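Local coordinates for glycosyl transferase (Staphylococcus aureus, PDB 5U02), which belongs to the TarS-type glycosyl transferases and here comprises a helical linker domain followed by two C-terminal beta-sheet domains of the E-set (immunoglobulin-like) clan, at residues 72-77 and 87-92; 85-88 and 94-97; 344-347 and 352-355. All blocks are in the same frame, centred on the assembly; numbering follows the deposited sequence.

Contacts 1 and 2 both lie in the helical TarS linker domain, with centres 9 Å apart. They share Tyr-87 and Ala-88 and both use helix 82-89. Arg-89 of that helix reaches the loop 72-77, while Tyr-87 packs on the next helix. The two contacts also touch directly: Asp-74 OD2 lies 3.6 Å from Leu-85 CB, and Val-77 CG2 lies 3.8 Å from Leu-85 CD1. Contact 3 belongs to the second C-terminal domain, beyond the centre of the elongated chain. Its centre is 69 Å from that of contact 1 and 66 Å from that of contact 2. The nearest atoms of contacts 2 and 3 are about 50 Å apart.

Contact 1. Residues 72-77 and 87-92; sequences RVDALV and YARAKD
Asp-74 and Arg-89 are the closest backbone pair of this contact, yet their CA atoms stand 11.9 Å apart, and two side chains span the gap. Asp-74 sits in the short 3-10 turn 73-75. Arg-89 lies in the last turn of helix 82-89. Their side chains approach from opposite directions and meet in a salt bridge. Arg-89 is extended from CG to NE, which carries its guanidinium across to the carboxylate. The grip is end-on and two-pronged. Arg-89 NH1 bonds Asp-74 OD1 at 3.1 Å, and Arg-89 NH2 bonds Asp-74 OD2 at 3.0 Å. Each oxygen uses its syn lone pair, the one on the side of the other oxygen. A third, weak bond runs from Arg-89 NH1 to Asp-74 OD2 at 3.3 Å. The carboxylate and guanidinium planes are 23° apart, so the pair is not quite flat. The NH2 bond is the straighter of the two main ones, at 151° against 144° for NH1 to OD1. Two bonds of this kind limit rotation of both flat groups. Arg-89 NH1 also makes a weak bond to Val-69 O.

Just after Arg-89 the helix ends in a Schellman motif. Lys-91 has positive phi, and its N bonds Ala-88 O at 2.8 Å. Asp-92 N reaches back to Tyr-87 O at 2.9 Å. Asp-92 is then the N-cap of the next helix, its OD1 accepting the N-H of Asn-95.

The bridge thus ties the loop after helix 56-68 to the C-terminal end of helix 82-89, at the surface of the linker domain. Val-73 packs on Asp-27 and Leu-30 of helix 23-40, and Arg-89 lies against Ile-66 of helix 56-68.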
loop_
_atom_site.group_PDB
_atom_site.type_symbol
_atom_site.label_atom_id
_atom_site.label_comp_id
_atom_site.label_asym_id
_atom_site.label_seq_id
_atom_site.Cartn_x
_atom_site.Cartn_y
_atom_site.Cartn_z
ATOM N N ARG A 72 -41.054 17.824 11.595
ATOM C CA ARG A 72 -40.081 18.907 11.731
ATOM C C ARG A 72 -38.801 18.440 12.407
ATOM O O ARG A 72 -37.702 18.840 11.994
ATOM C CB ARG A 72 -40.704 20.060 12.527
ATOM C CG ARG A 72 -39.709 20.994 13.175
ATOM C CD ARG A 72 -40.423 21.980 14.115
ATOM N NE ARG A 72 -41.628 21.401 14.686
ATOM C CZ ARG A 72 -42.465 22.058 15.483
ATOM N NH1 ARG A 72 -42.220 23.322 15.805
ATOM N NH2 ARG A 72 -43.547 21.456 15.967
ATOM N N VAL A 73 -38.921 17.571 13.415
ATOM C CA VAL A 73 -37.809 17.320 14.326
ATOM C C VAL A 73 -36.739 16.409 13.732
ATOM O O VAL A 73 -35.602 16.400 14.223
ATOM C CB VAL A 73 -38.354 16.738 15.639
ATOM C CG1 VAL A 73 -37.331 16.862 16.759
ATOM C CG2 VAL A 73 -39.654 17.434 16.017
ATOM N N ASP A 74 -37.053 15.666 12.671
ATOM C CA ASP A 74 -36.091 14.758 12.052
ATOM C C ASP A 74 -34.871 15.471 11.463
ATOM O O ASP A 74 -33.951 14.797 10.985
ATOM C CB ASP A 74 -36.798 13.936 10.969
ATOM C CG ASP A 74 -38.095 13.322 11.465
ATOM O OD1 ASP A 74 -38.735 13.928 12.354
ATOM O OD2 ASP A 74 -38.478 12.239 10.976
ATOM N N ALA A 75 -34.830 16.804 11.490
ATOM C CA ALA A 75 -33.685 17.542 10.969
ATOM C C ALA A 75 -32.640 17.847 12.035
ATOM O O ALA A 75 -31.450 17.950 11.712
ATOM C CB ALA A 75 -34.152 18.848 10.317
ATOM N N LEU A 76 -33.054 17.992 13.295
ATOM C CA LEU A 76 -32.124 18.245 14.388
ATOM C C LEU A 76 -31.654 16.978 15.095
ATOM O O LEU A 76 -30.710 17.047 15.891
ATOM C CB LEU A 76 -32.754 19.184 15.421
ATOM C CG LEU A 76 -33.366 20.486 14.910
ATOM C CD1 LEU A 76 -34.876 20.493 15.077
ATOM C CD2 LEU A 76 -32.737 21.689 15.595
ATOM N N VAL A 77 -32.282 15.832 14.833
ATOM C CA VAL A 77 -31.847 14.585 15.455
ATOM C C VAL A 77 -30.626 14.045 14.718
ATOM O O VAL A 77 -30.308 14.457 13.600
ATOM C CB VAL A 77 -32.989 13.552 15.492
ATOM C CG1 VAL A 77 -34.196 14.119 16.226
ATOM C CG2 VAL A 77 -33.368 13.112 14.088
ATOM N N TYR A 87 -39.498 5.061 8.691
ATOM C CA TYR A 87 -40.133 3.748 8.653
ATOM C C TYR A 87 -40.883 3.419 9.937
ATOM O O TYR A 87 -41.678 2.473 9.941
ATOM C CB TYR A 87 -39.099 2.657 8.366
ATOM C CG TYR A 87 -38.425 2.798 7.021
ATOM C CD1 TYR A 87 -39.159 2.747 5.844
ATOM C CD2 TYR A 87 -37.052 2.969 6.929
ATOM C CE1 TYR A 87 -38.542 2.877 4.614
ATOM C CE2 TYR A 87 -36.430 3.098 5.710
ATOM C CZ TYR A 87 -37.177 3.050 4.556
ATOM O OH TYR A 87 -36.545 3.179 3.348
ATOM N N ALA A 88 -40.649 4.162 11.022
ATOM C CA ALA A 88 -41.459 3.984 12.222
ATOM C C ALA A 88 -42.879 4.484 11.995
ATOM O O ALA A 88 -43.845 3.739 12.189
ATOM C CB ALA A 88 -40.819 4.706 13.408
ATOM N N ARG A 89 -43.023 5.747 11.579
ATOM C CA ARG A 89 -44.346 6.278 11.262
ATOM C C ARG A 89 -45.037 5.428 10.205
ATOM O O ARG A 89 -46.256 5.227 10.258
ATOM C CB ARG A 89 -44.241 7.726 10.785
ATOM C CG ARG A 89 -43.714 8.702 11.818
ATOM C CD ARG A 89 -43.756 10.124 11.280
ATOM N NE ARG A 89 -43.054 11.059 12.153
ATOM C CZ ARG A 89 -41.754 11.319 12.072
ATOM N NH1 ARG A 89 -41.192 12.184 12.907
ATOM N NH2 ARG A 89 -41.011 10.711 11.157
ATOM N N ALA A 90 -44.274 4.919 9.242
ATOM C CA ALA A 90 -44.821 4.059 8.202
ATOM C C ALA A 90 -45.020 2.623 8.667
ATOM O O ALA A 90 -45.550 1.816 7.895
ATOM C CB ALA A 90 -43.912 4.083 6.970
ATOM N N LYS A 91 -44.622 2.301 9.895
ATOM C CA LYS A 91 -44.717 0.954 10.462
ATOM C C LYS A 91 -44.274 -0.098 9.448
ATOM O O LYS A 91 -44.963 -1.076 9.159
ATOM C CB LYS A 91 -46.123 0.681 10.987
ATOM C CG LYS A 91 -46.719 1.873 11.714
ATOM C CD LYS A 91 -47.998 1.507 12.436
ATOM C CE LYS A 91 -48.357 2.566 13.468
ATOM N NZ LYS A 91 -49.037 1.991 14.661
ATOM N N ASP A 92 -43.082 0.139 8.917
ATOM C CA ASP A 92 -42.484 -0.643 7.842
ATOM C C ASP A 92 -41.240 -1.316 8.410
ATOM O O ASP A 92 -40.166 -0.711 8.455
ATOM C CB ASP A 92 -42.147 0.272 6.668
ATOM C CG ASP A 92 -41.692 -0.481 5.442
ATOM O OD1 ASP A 92 -41.338 -1.674 5.550
ATOM O OD2 ASP A 92 -41.682 0.140 4.361
#

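Contact 2. Residues 85-88 and 94-97; sequences LHYA and DNYR
The Tyr-87 ring has Asn-95 CB over the centre of one face and His-86 ND1 on the opposite face. The Asn-95 methylene makes a CH-pi contact, with CB 3.5 Å from the ring centroid and 14° off the normal. The closest single carbon is CE1 of Tyr-87, 3.4 Å from Asn-95 CB. The amide of Asn-95 is turned only 20° from the ring plane. On the other side His-86 ND1 stands 3.3 Å above the Tyr-87 ring plane, shifted toward the rim. Tyr-87 CD2 lies in the plane of the His-86 ring, at its edge, so His-86 sets an edge against the tyrosine face. The Tyr-96 ring presents its edge to Tyr-87 CB and to the backbone N of Ala-88.

The contact joins two successive helices of the linker domain, 82-89 and 93-105, at the tight connection between them. Their backbones come close, with Tyr-87 CA 5.7 Å from Tyr-96 CA. The CB atoms of Tyr-87 and Tyr-96 are 4.3 Å apart. Tyr-96 leaves the helix on another side than Asn-95, and its chi1 of -168° places CG opposite the backbone N. The ring then meets Phe-46, Ile-59 and Leu-62. His-86 meets Phe-129 edge-to-face.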
loop_
_atom_site.group_PDB
_atom_site.type_symbol
_atom_site.label_atom_id
_atom_site.label_comp_id
_atom_site.label_asym_id
_atom_site.label_seq_id
_atom_site.Cartn_x
_atom_site.Cartn_y
_atom_site.Cartn_z
ATOM N N LEU A 85 -36.884 6.816 11.970
ATOM C CA LEU A 85 -38.073 7.604 12.282
ATOM C C LEU A 85 -39.090 7.525 11.153
ATOM O O LEU A 85 -40.299 7.450 11.399
ATOM C CB LEU A 85 -37.703 9.067 12.549
ATOM C CG LEU A 85 -36.811 9.403 13.742
ATOM C CD1 LEU A 85 -36.428 10.882 13.730
ATOM C CD2 LEU A 85 -37.524 9.041 15.029
ATOM N N HIS A 86 -38.615 7.528 9.906
ATOM C CA HIS A 86 -39.517 7.507 8.759
ATOM C C HIS A 86 -40.242 6.169 8.651
ATOM O O HIS A 86 -41.473 6.126 8.548
ATOM C CB HIS A 86 -38.725 7.825 7.488
ATOM C CG HIS A 86 -39.361 7.336 6.224
ATOM N ND1 HIS A 86 -39.206 6.047 5.764
ATOM C CD2 HIS A 86 -40.145 7.967 5.319
ATOM C CE1 HIS A 86 -39.872 5.903 4.631
ATOM N NE2 HIS A 86 -40.450 7.054 4.339
ATOM N N TYR A 87 -39.498 5.061 8.691
ATOM C CA TYR A 87 -40.133 3.748 8.653
ATOM C C TYR A 87 -40.883 3.419 9.937
ATOM O O TYR A 87 -41.678 2.473 9.941
ATOM C CB TYR A 87 -39.099 2.657 8.366
ATOM C CG TYR A 87 -38.425 2.798 7.021
ATOM C CD1 TYR A 87 -39.159 2.747 5.844
ATOM C CD2 TYR A 87 -37.052 2.969 6.929
ATOM C CE1 TYR A 87 -38.542 2.877 4.614
ATOM C CE2 TYR A 87 -36.430 3.098 5.710
ATOM C CZ TYR A 87 -37.177 3.050 4.556
ATOM O OH TYR A 87 -36.545 3.179 3.348
ATOM N N ALA A 88 -40.649 4.162 11.022
ATOM C CA ALA A 88 -41.459 3.984 12.222
ATOM C C ALA A 88 -42.879 4.484 11.995
ATOM O O ALA A 88 -43.845 3.739 12.189
ATOM C CB ALA A 88 -40.819 4.706 13.408
ATOM N N ASP A 94 -39.937 -4.415 7.387
ATOM C CA ASP A 94 -39.041 -4.977 6.379
ATOM C C ASP A 94 -37.937 -3.986 6.044
ATOM O O ASP A 94 -36.772 -4.367 5.883
ATOM C CB ASP A 94 -39.815 -5.361 5.114
ATOM C CG ASP A 94 -38.897 -5.814 3.979
ATOM O OD1 ASP A 94 -38.454 -4.955 3.183
ATOM O OD2 ASP A 94 -38.617 -7.029 3.900
ATOM N N ASN A 95 -38.287 -2.703 5.953
ATOM C CA ASN A 95 -37.305 -1.654 5.711
ATOM C C ASN A 95 -36.635 -1.188 6.995
ATOM O O ASN A 95 -35.461 -0.807 6.965
ATOM C CB ASN A 95 -37.965 -0.465 5.009
ATOM C CG ASN A 95 -38.317 -0.759 3.564
ATOM O OD1 ASN A 95 -39.480 -0.702 3.167
ATOM N ND2 ASN A 95 -37.303 -1.054 2.764
ATOM N N TYR A 96 -37.357 -1.191 8.120
ATOM C CA TYR A 96 -36.740 -0.806 9.387
ATOM C C TYR A 96 -35.576 -1.726 9.725
ATOM O O TYR A 96 -34.488 -1.262 10.087
ATOM C CB TYR A 96 -37.773 -0.821 10.514
ATOM C CG TYR A 96 -37.296 -0.170 11.799
ATOM C CD1 TYR A 96 -36.454 -0.842 12.678
ATOM C CD2 TYR A 96 -37.696 1.116 12.135
ATOM C CE1 TYR A 96 -36.017 -0.247 13.843
ATOM C CE2 TYR A 96 -37.271 1.717 13.302
ATOM C CZ TYR A 96 -36.435 1.031 14.155
ATOM O OH TYR A 96 -36.009 1.632 15.320
ATOM N N ARG A 97 -35.789 -3.040 9.630
ATOM C CA ARG A 97 -34.687 -3.957 9.883
ATOM C C ARG A 97 -33.599 -3.785 8.834
ATOM O O ARG A 97 -32.416 -3.692 9.178
ATOM C CB ARG A 97 -35.186 -5.401 9.928
ATOM C CG ARG A 97 -34.104 -6.385 10.337
ATOM C CD ARG A 97 -34.630 -7.808 10.471
ATOM N NE ARG A 97 -35.614 -8.135 9.450
ATOM C CZ ARG A 97 -36.896 -8.396 9.694
ATOM N NH1 ARG A 97 -37.362 -8.387 10.938
ATOM N NH2 ARG A 97 -37.717 -8.682 8.690
#

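Contact 3. Residues 344-347 and 352-355; sequences VKLN and TYSL
Strands 345-347 and 352-354 form a beta hairpin at one edge of the antiparallel sheet of the second C-terminal domain. Their axes approach to 4.7 Å and run antiparallel, at 165°. Strand 304-310 lies on the other side of 345-347. There Val-344 and Lys-345 both face Val-309, a classic beta bulge.

Within the hairpin, Leu-346 and Tyr-353 are the hydrogen-bonded pair. Leu-346 N gives an almost straight bond to Tyr-353 O (2.9 Å, 173°). In return Tyr-353 N bonds Leu-346 O at 2.8 Å, and this bond is more bent at the hydrogen. Lys-345 with Ser-354 and Asn-347 with Thr-352 are non-hydrogen-bonded pairs. Beside the first, the CA-H of Lys-345 points to Tyr-353 O.

Leu-346 and Tyr-353 share one face of the sheet. They touch lightly, Leu-346 CD2 to Tyr-353 CD2 at 4.4 Å. The Tyr-353 ring turns an edge to Leu-346 O, and its hydroxyl bonds Asn-148 ND2. The Tyr-353 side chain also packs on Leu-246 and His-248 of strand 245-249.

Lys-345, Asn-347, Thr-352 and Ser-354 point to the other face. Asn-347 and Thr-352 lie side by side, pointing the same way. Lys-345 has CG opposite its backbone N (chi1 -159°), and its chain crosses Thr-352 obliquely, with Lys-345 CD 3.5 Å from Thr-352 OG1. A bend at chi3 then turns CE and NZ. Asn-347 also packs on Met-318 of the second subunit.

At the open end of the hairpin, Leu-355 N bonds Val-344 O at 2.8 Å, and Leu-355 CB sits 3.4 Å from the same Val-344 O.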
loop_
_atom_site.group_PDB
_atom_site.type_symbol
_atom_site.label_atom_id
_atom_site.label_comp_id
_atom_site.label_asym_id
_atom_site.label_seq_id
_atom_site.Cartn_x
_atom_site.Cartn_y
_atom_site.Cartn_z
ATOM N N VAL A 344 30.416 -16.627 19.885
ATOM C CA VAL A 344 30.492 -15.189 19.680
ATOM C C VAL A 344 29.167 -14.630 19.168
ATOM O O VAL A 344 28.822 -13.482 19.467
ATOM C CB VAL A 344 31.653 -14.873 18.717
ATOM C CG1 VAL A 344 31.486 -13.512 18.060
ATOM C CG2 VAL A 344 32.984 -14.944 19.454
ATOM N N LYS A 345 28.390 -15.437 18.447
ATOM C CA LYS A 345 27.242 -14.938 17.708
ATOM C C LYS A 345 26.156 -16.004 17.670
ATOM O O LYS A 345 26.447 -17.193 17.509
ATOM C CB LYS A 345 27.652 -14.546 16.285
ATOM C CG LYS A 345 26.715 -13.579 15.593
ATOM C CD LYS A 345 27.350 -13.056 14.308
ATOM C CE LYS A 345 28.706 -12.416 14.587
ATOM N NZ LYS A 345 29.369 -11.924 13.343
ATOM N N LEU A 346 24.905 -15.566 17.810
ATOM C CA LEU A 346 23.747 -16.446 17.727
ATOM C C LEU A 346 22.790 -15.886 16.689
ATOM O O LEU A 346 22.445 -14.703 16.739
ATOM C CB LEU A 346 23.046 -16.580 19.083
ATOM C CG LEU A 346 21.937 -17.633 19.160
ATOM C CD1 LEU A 346 22.027 -18.414 20.466
ATOM C CD2 LEU A 346 20.562 -16.994 19.014
ATOM N N ASN A 347 22.365 -16.731 15.756
ATOM C CA ASN A 347 21.502 -16.310 14.661
ATOM C C ASN A 347 20.221 -17.129 14.645
ATOM O O ASN A 347 20.253 -18.350 14.812
ATOM C CB ASN A 347 22.206 -16.447 13.305
ATOM C CG ASN A 347 23.201 -15.331 13.048
ATOM O OD1 ASN A 347 24.027 -15.011 13.899
ATOM N ND2 ASN A 347 23.120 -14.728 11.866
ATOM N N THR A 352 20.369 -11.621 13.751
ATOM C CA THR A 352 21.655 -11.986 14.322
ATOM C C THR A 352 21.846 -11.249 15.639
ATOM O O THR A 352 21.430 -10.095 15.788
ATOM C CB THR A 352 22.813 -11.673 13.360
ATOM O OG1 THR A 352 24.060 -12.034 13.970
ATOM C CG2 THR A 352 22.833 -10.192 12.999
ATOM N N TYR A 353 22.455 -11.928 16.602
ATOM C CA TYR A 353 22.684 -11.369 17.928
ATOM C C TYR A 353 24.143 -11.610 18.277
ATOM O O TYR A 353 24.551 -12.753 18.512
ATOM C CB TYR A 353 21.742 -11.992 18.962
ATOM C CG TYR A 353 20.297 -11.840 18.557
ATOM C CD1 TYR A 353 19.607 -10.659 18.806
ATOM C CD2 TYR A 353 19.635 -12.857 17.885
ATOM C CE1 TYR A 353 18.291 -10.502 18.412
ATOM C CE2 TYR A 353 18.318 -12.714 17.491
ATOM C CZ TYR A 353 17.650 -11.534 17.756
ATOM O OH TYR A 353 16.340 -11.387 17.363
ATOM N N SER A 354 24.930 -10.540 18.278
ATOM C CA SER A 354 26.318 -10.633 18.689
ATOM C C SER A 354 26.388 -10.734 20.205
ATOM O O SER A 354 25.854 -9.879 20.916
ATOM C CB SER A 354 27.103 -9.417 18.200
ATOM O OG SER A 354 28.445 -9.469 18.653
ATOM N N LEU A 355 27.030 -11.786 20.698
ATOM C CA LEU A 355 27.319 -11.893 22.125
ATOM C C LEU A 355 28.651 -11.189 22.439
ATOM O O LEU A 355 29.302 -11.487 23.436
ATOM C CB LEU A 355 27.351 -13.360 22.564
ATOM C CG LEU A 355 26.192 -14.217 22.046
ATOM C CD1 LEU A 355 26.287 -15.653 22.543
ATOM C CD2 LEU A 355 24.850 -13.609 22.419
#